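Local coordinates for clostripain-related protein (Bacteroides thetaiotaomicron, PDB 6N9J) that probably hydrolyses peptide bonds as a secreted cysteine protease of the C11 (clostripain) family of clan CD, at residues 183-188 against 324-329; 277-282 against 336-341. One frame throughout, in Å; residues are numbered along the deposited sequence.

Both interactions lie toward one end of the central mixed sheet, their centres about 10 Å apart. Strand 315-327 and its antiparallel neighbour 333-337 supply one segment each, 324-329 to interaction 1 and 336-341 to interaction 2; the partners, 183-188 and 277-282, are loops that follow strand 178-181 and helix 248-259. Along the chain the segments alternate, 183-188, 277-282, 324-329, 336-341. The two contacts also touch: Asn324 O is 2.7 Å from Val336 N across the strand pair, and Thr184 OG1 is 2.8 Å from Tyr279 O between the loops. The edge of the sheet is thereby tied to the loop at residues 183-188, which meets the bound peptide inhibitor.

Interaction 1 of 2, residues 183-188 against 324-329; sequences PTEIPG and NYCTYS
At the site of the bound peptide inhibitor, the loop after strand 178-181 lays Glu185 against the end of strand 315-327, where its carboxylate grips Thr327 through two bonds. Thr327 OG1 donates to Glu185 OE1 at 2.8 Å, meeting that oxygen on its syn side but 26° out of the carboxylate plane. Glu185 OE2 uses its syn lone pair to accept the backbone N-H of Thr327, N to OE2 3.0 Å, with an N-H...O angle of 157°. The chain of Glu185 is extended beyond CG and carries the carboxylate to the strand, where Glu185 OE2 also lies 3.3 Å from Cys326 CA. Thr327 OG1 sits between its backbone N and carbonyl carbon (chi1 65°), a rotation that brings the hydroxyl to OE1. Beside this pair Thr184 turns its two branches to different residues: OG1 lies 3.8 Å from Cys326 SG, although its hydrogen bond is with Tyr279 O, and CG2 packs against Asn324 OD1. A water donates to both Glu185 O and Asn324 OD1, bridging the loop backbone to the side-chain amide of Asn324. Glu185 OE1 is also hydrogen-bonded to a polar side chain of the peptide, and Arg283 NH1 bonds Thr327 OG1. Two bonds from one residue hold the carboxylate against rotation, so Thr327, which itself packs on a polar peptide side chain, probably also helps to position Glu185 OE1 for the ligand.

Interaction 2 of 2, residues 277-282 against 336-341; sequences LCYDPL and VSMDGF
Leu277 packs over the type II beta turn Met338-Phe341, which follows strand 333-337 at the edge of the mixed sheet, and this end of the contact is the tighter one. With CG anti to the backbone N (chi1 175°), Leu277 sends its two methyls to different parts of the turn: CD2 lies 3.4 Å from Phe341 N and close to Gly340 C, while CD1 rests 3.7 Å from Asp339 O. The turn is closed by a hydrogen bond from Phe341 N to Met338 O. At phi 108° a CB on Gly340 would jam against the carbonyl O of Asp339, and it would crowd Leu277 CB as well, so glycine is called for. Shortening Leu277 to an alanine would remove both methyls and probably open a gap over the turn, with Phe341 CB and the Gly340 backbone losing the CD2 contact. Deeper in, the side chains of Tyr279 and Phe341 cross at about a right angle, and Tyr279 CE1 lies in the plane of the Phe341 ring, at its edge. Met338 SD makes a Met-aromatic contact with the edge of the Tyr279 ring, 5.4 Å from its centroid, while the Tyr279 hydroxyl is hydrogen-bonded to Asp289. Packing is sparser toward 281-282, where the partly exposed Pro281, Leu282 and Val336 meet through a few methyl and ring carbons, Leu282 CD1 reaching Val336 CG2 at 4.1 Å. Solvent also borders the turn at Asp339 and Gly340 and, just before it, Ser337, and there Asp339 N donates a weak, 3.3 Å hydrogen bond to Ser337 OG.

Interaction 1 of 2, residues 183-188 against 324-329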
loop_
_atom_site.group_PDB
_atom_site.type_symbol
_atom_site.label_atom_id
_atom_site.label_comp_id
_atom_site.label_asym_id
_atom_site.label_seq_id
_atom_site.Cartn_x
_atom_site.Cartn_y
_atom_site.Cartn_z
ATOM N N PRO A 183 -5.393 -5.001 -2.844
ATOM C CA PRO A 183 -5.132 -6.359 -2.339
ATOM C C PRO A 183 -4.445 -7.234 -3.383
ATOM O O PRO A 183 -3.900 -8.314 -3.060
ATOM C CB PRO A 183 -6.526 -6.885 -2.001
ATOM C CG PRO A 183 -7.468 -6.082 -2.865
ATOM C CD PRO A 183 -6.817 -4.767 -3.159
ATOM N N THR A 184 -4.445 -6.770 -4.629
ATOM C CA THR A 184 -3.824 -7.532 -5.699
ATOM C C THR A 184 -2.600 -6.753 -6.214
ATOM O O THR A 184 -2.076 -5.876 -5.509
ATOM C CB THR A 184 -4.848 -7.848 -6.819
ATOM O OG1 THR A 184 -4.268 -8.731 -7.789
ATOM C CG2 THR A 184 -5.359 -6.580 -7.494
ATOM N N GLU A 185 -2.119 -7.090 -7.407
ATOM C CA GLU A 185 -0.959 -6.408 -7.966
ATOM C C GLU A 185 -1.285 -4.977 -8.375
ATOM O O GLU A 185 -2.350 -4.707 -8.939
ATOM C CB GLU A 185 -0.409 -7.162 -9.170
ATOM C CG GLU A 185 0.326 -8.433 -8.821
ATOM C CD GLU A 185 0.620 -9.267 -10.050
ATOM O OE1 GLU A 185 1.643 -9.005 -10.714
ATOM O OE2 GLU A 185 -0.182 -10.172 -10.362
ATOM N N ILE A 186 -0.349 -4.077 -8.077
ATOM C CA ILE A 186 -0.408 -2.676 -8.480
ATOM C C ILE A 186 0.353 -2.494 -9.794
ATOM O O ILE A 186 1.445 -3.025 -9.956
ATOM C CB ILE A 186 0.202 -1.757 -7.393
ATOM C CG1 ILE A 186 -0.793 -1.550 -6.252
ATOM C CG2 ILE A 186 0.643 -0.415 -7.989
ATOM C CD1 ILE A 186 -1.818 -0.461 -6.533
ATOM N N PRO A 187 -0.226 -1.747 -10.741
ATOM C CA PRO A 187 0.456 -1.531 -12.027
ATOM C C PRO A 187 1.838 -0.889 -11.869
ATOM O O PRO A 187 2.029 -0.020 -11.006
ATOM C CB PRO A 187 -0.499 -0.591 -12.770
ATOM C CG PRO A 187 -1.861 -0.895 -12.162
ATOM C CD PRO A 187 -1.582 -1.165 -10.711
ATOM N N GLY A 188 2.795 -1.349 -12.670
ATOM C CA GLY A 188 4.102 -0.722 -12.758
ATOM C C GLY A 188 4.110 0.789 -12.576
ATOM O O GLY A 188 4.775 1.287 -11.669
ATOM N N ASN A 324 -8.528 -7.115 -13.671
ATOM C CA ASN A 324 -7.218 -6.526 -13.395
ATOM C C ASN A 324 -6.155 -7.359 -14.106
ATOM O O ASN A 324 -6.354 -8.556 -14.328
ATOM C CB ASN A 324 -6.929 -6.482 -11.891
ATOM C CG ASN A 324 -7.429 -5.222 -11.227
ATOM O OD1 ASN A 324 -6.727 -4.614 -10.418
ATOM N ND2 ASN A 324 -8.645 -4.813 -11.570
ATOM N N TYR A 325 -5.032 -6.743 -14.457
ATOM C CA TYR A 325 -3.913 -7.485 -15.026
ATOM C C TYR A 325 -3.118 -8.166 -13.914
ATOM O O TYR A 325 -2.803 -7.545 -12.904
ATOM C CB TYR A 325 -3.016 -6.559 -15.841
ATOM C CG TYR A 325 -1.890 -7.254 -16.606
ATOM C CD1 TYR A 325 -2.102 -7.760 -17.877
ATOM C CD2 TYR A 325 -0.612 -7.369 -16.056
ATOM C CE1 TYR A 325 -1.075 -8.376 -18.580
ATOM C CE2 TYR A 325 0.418 -7.970 -16.745
ATOM C CZ TYR A 325 0.185 -8.472 -18.008
ATOM O OH TYR A 325 1.207 -9.079 -18.702
ATOM N N CYS A 326 -2.816 -9.452 -14.094
ATOM C CA CYS A 326 -2.061 -10.207 -13.095
ATOM C C CYS A 326 -0.975 -10.963 -13.800
ATOM O O CYS A 326 -1.081 -11.225 -15.001
ATOM C CB CYS A 326 -2.959 -11.184 -12.312
ATOM S SG CYS A 326 -4.133 -10.395 -11.157
ATOM N N THR A 327 0.063 -11.337 -13.063
ATOM C CA THR A 327 1.206 -11.966 -13.693
ATOM C C THR A 327 1.432 -13.374 -13.177
ATOM O O THR A 327 1.043 -13.723 -12.068
ATOM C CB THR A 327 2.507 -11.132 -13.491
ATOM O OG1 THR A 327 2.862 -11.084 -12.101
ATOM C CG2 THR A 327 2.328 -9.716 -14.023
ATOM N N TYR A 328 2.051 -14.187 -14.015
ATOM C CA TYR A 328 2.557 -15.472 -13.576
ATOM C C TYR A 328 3.946 -15.256 -13.016
ATOM O O TYR A 328 4.510 -14.167 -13.156
ATOM C CB TYR A 328 2.608 -16.461 -14.721
ATOM C CG TYR A 328 1.294 -16.775 -15.382
ATOM C CD1 TYR A 328 0.800 -15.977 -16.403
ATOM C CD2 TYR A 328 0.580 -17.921 -15.031
ATOM C CE1 TYR A 328 -0.392 -16.291 -17.034
ATOM C CE2 TYR A 328 -0.599 -18.239 -15.647
ATOM C CZ TYR A 328 -1.087 -17.423 -16.647
ATOM O OH TYR A 328 -2.267 -17.752 -17.262
ATOM N N SER A 329 4.505 -16.294 -12.403
ATOM C CA SER A 329 5.859 -16.225 -11.870
ATOM C C SER A 329 6.867 -15.988 -12.988
ATOM O O SER A 329 7.924 -15.418 -12.755
ATOM C CB SER A 329 6.200 -17.506 -11.112
ATOM O OG SER A 329 5.235 -17.751 -10.104
HETATM O O HOH W 1 -4.871 -3.262 -9.040
HETATM O O HOH W 2 -2.033 -4.889 -11.748
#

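Interaction 2 of 2, residues 277-282 against 336-341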
loop_
_atom_site.group_PDB
_atom_site.type_symbol
_atom_site.label_atom_id
_atom_site.label_comp_id
_atom_site.label_asym_id
_atom_site.label_seq_id
_atom_site.Cartn_x
_atom_site.Cartn_y
_atom_site.Cartn_z
ATOM N N LEU A 277 -12.740 -15.612 -4.202
ATOM C CA LEU A 277 -11.902 -14.764 -5.048
ATOM C C LEU A 277 -10.449 -14.742 -4.573
ATOM O O LEU A 277 -10.182 -14.503 -3.396
ATOM C CB LEU A 277 -12.448 -13.335 -5.079
ATOM C CG LEU A 277 -11.555 -12.364 -5.845
ATOM C CD1 LEU A 277 -11.414 -12.789 -7.308
ATOM C CD2 LEU A 277 -12.103 -10.973 -5.746
ATOM N N CYS A 278 -9.524 -15.000 -5.497
ATOM C CA CYS A 278 -8.094 -15.050 -5.201
ATOM C C CYS A 278 -7.354 -13.920 -5.922
ATOM O O CYS A 278 -7.532 -13.737 -7.126
ATOM C CB CYS A 278 -7.507 -16.419 -5.610
ATOM S SG CYS A 278 -5.694 -16.509 -5.535
ATOM N N TYR A 279 -6.530 -13.171 -5.187
ATOM C CA TYR A 279 -5.856 -11.983 -5.732
ATOM C C TYR A 279 -4.513 -12.278 -6.391
ATOM O O TYR A 279 -3.994 -11.441 -7.119
ATOM C CB TYR A 279 -5.665 -10.928 -4.638
ATOM C CG TYR A 279 -6.972 -10.324 -4.181
ATOM C CD1 TYR A 279 -7.788 -9.636 -5.073
ATOM C CD2 TYR A 279 -7.401 -10.451 -2.864
ATOM C CE1 TYR A 279 -8.990 -9.083 -4.665
ATOM C CE2 TYR A 279 -8.602 -9.907 -2.451
ATOM C CZ TYR A 279 -9.392 -9.223 -3.359
ATOM O OH TYR A 279 -10.595 -8.682 -2.960
ATOM N N ASP A 280 -3.951 -13.460 -6.139
ATOM C CA ASP A 280 -2.792 -13.933 -6.902
ATOM C C ASP A 280 -3.042 -15.317 -7.517
ATOM O O ASP A 280 -2.368 -16.290 -7.160
ATOM C CB ASP A 280 -1.541 -13.959 -6.007
ATOM C CG ASP A 280 -1.714 -14.850 -4.777
ATOM O OD1 ASP A 280 -2.880 -15.121 -4.393
ATOM O OD2 ASP A 280 -0.682 -15.268 -4.195
ATOM N N PRO A 281 -4.001 -15.414 -8.460
ATOM C CA PRO A 281 -4.436 -16.726 -8.948
ATOM C C PRO A 281 -3.439 -17.389 -9.898
ATOM O O PRO A 281 -3.543 -18.581 -10.168
ATOM C CB PRO A 281 -5.741 -16.406 -9.679
ATOM C CG PRO A 281 -5.555 -15.007 -10.164
ATOM C CD PRO A 281 -4.682 -14.311 -9.167
ATOM N N LEU A 282 -2.480 -16.622 -10.402
ATOM C CA LEU A 282 -1.552 -17.157 -11.385
ATOM C C LEU A 282 -0.233 -17.506 -10.715
ATOM O O LEU A 282 0.683 -18.013 -11.361
ATOM C CB LEU A 282 -1.337 -16.155 -12.518
ATOM C CG LEU A 282 -2.598 -15.499 -13.091
ATOM C CD1 LEU A 282 -2.224 -14.531 -14.196
ATOM C CD2 LEU A 282 -3.586 -16.552 -13.592
ATOM N N VAL A 336 -7.403 -10.838 -15.309
ATOM C CA VAL A 336 -8.114 -11.765 -14.425
ATOM C C VAL A 336 -9.375 -11.101 -13.854
ATOM O O VAL A 336 -9.354 -9.919 -13.511
ATOM C CB VAL A 336 -7.201 -12.233 -13.273
ATOM C CG1 VAL A 336 -7.990 -13.045 -12.246
ATOM C CG2 VAL A 336 -6.017 -13.024 -13.828
ATOM N N SER A 337 -10.467 -11.849 -13.749
ATOM C CA SER A 337 -11.727 -11.290 -13.260
ATOM C C SER A 337 -11.646 -10.886 -11.783
ATOM O O SER A 337 -11.135 -11.639 -10.952
ATOM C CB SER A 337 -12.863 -12.294 -13.472
ATOM O OG SER A 337 -14.110 -11.763 -13.061
ATOM N N MET A 338 -12.139 -9.686 -11.461
ATOM C CA MET A 338 -12.190 -9.231 -10.073
ATOM C C MET A 338 -13.589 -9.429 -9.475
ATOM O O MET A 338 -13.932 -8.821 -8.458
ATOM C CB MET A 338 -11.768 -7.753 -9.958
ATOM C CG MET A 338 -10.258 -7.525 -10.156
ATOM S SD MET A 338 -9.208 -8.304 -8.905
ATOM C CE MET A 338 -8.224 -9.419 -9.897
ATOM N N ASP A 339 -14.387 -10.286 -10.108
ATOM C CA ASP A 339 -15.718 -10.617 -9.601
ATOM C C ASP A 339 -15.641 -11.171 -8.175
ATOM O O ASP A 339 -14.968 -12.170 -7.931
ATOM C CB ASP A 339 -16.391 -11.626 -10.528
ATOM C CG ASP A 339 -17.808 -11.933 -10.119
ATOM O OD1 ASP A 339 -18.714 -11.169 -10.516
ATOM O OD2 ASP A 339 -18.016 -12.942 -9.407
ATOM N N GLY A 340 -16.300 -10.496 -7.236
ATOM C CA GLY A 340 -16.260 -10.889 -5.837
ATOM C C GLY A 340 -15.451 -9.950 -4.954
ATOM O O GLY A 340 -15.359 -10.140 -3.744
ATOM N N PHE A 341 -14.868 -8.923 -5.564
ATOM C CA PHE A 341 -13.950 -8.010 -4.887
ATOM C C PHE A 341 -14.599 -7.232 -3.748
ATOM O O PHE A 341 -15.573 -6.506 -3.950
ATOM C CB PHE A 341 -13.369 -7.051 -5.930
ATOM C CG PHE A 341 -12.620 -5.880 -5.366
ATOM C CD1 PHE A 341 -11.296 -6.003 -4.976
ATOM C CD2 PHE A 341 -13.225 -4.631 -5.286
ATOM C CE1 PHE A 341 -10.600 -4.915 -4.487
ATOM C CE2 PHE A 341 -12.530 -3.536 -4.800
ATOM C CZ PHE A 341 -11.219 -3.677 -4.397
#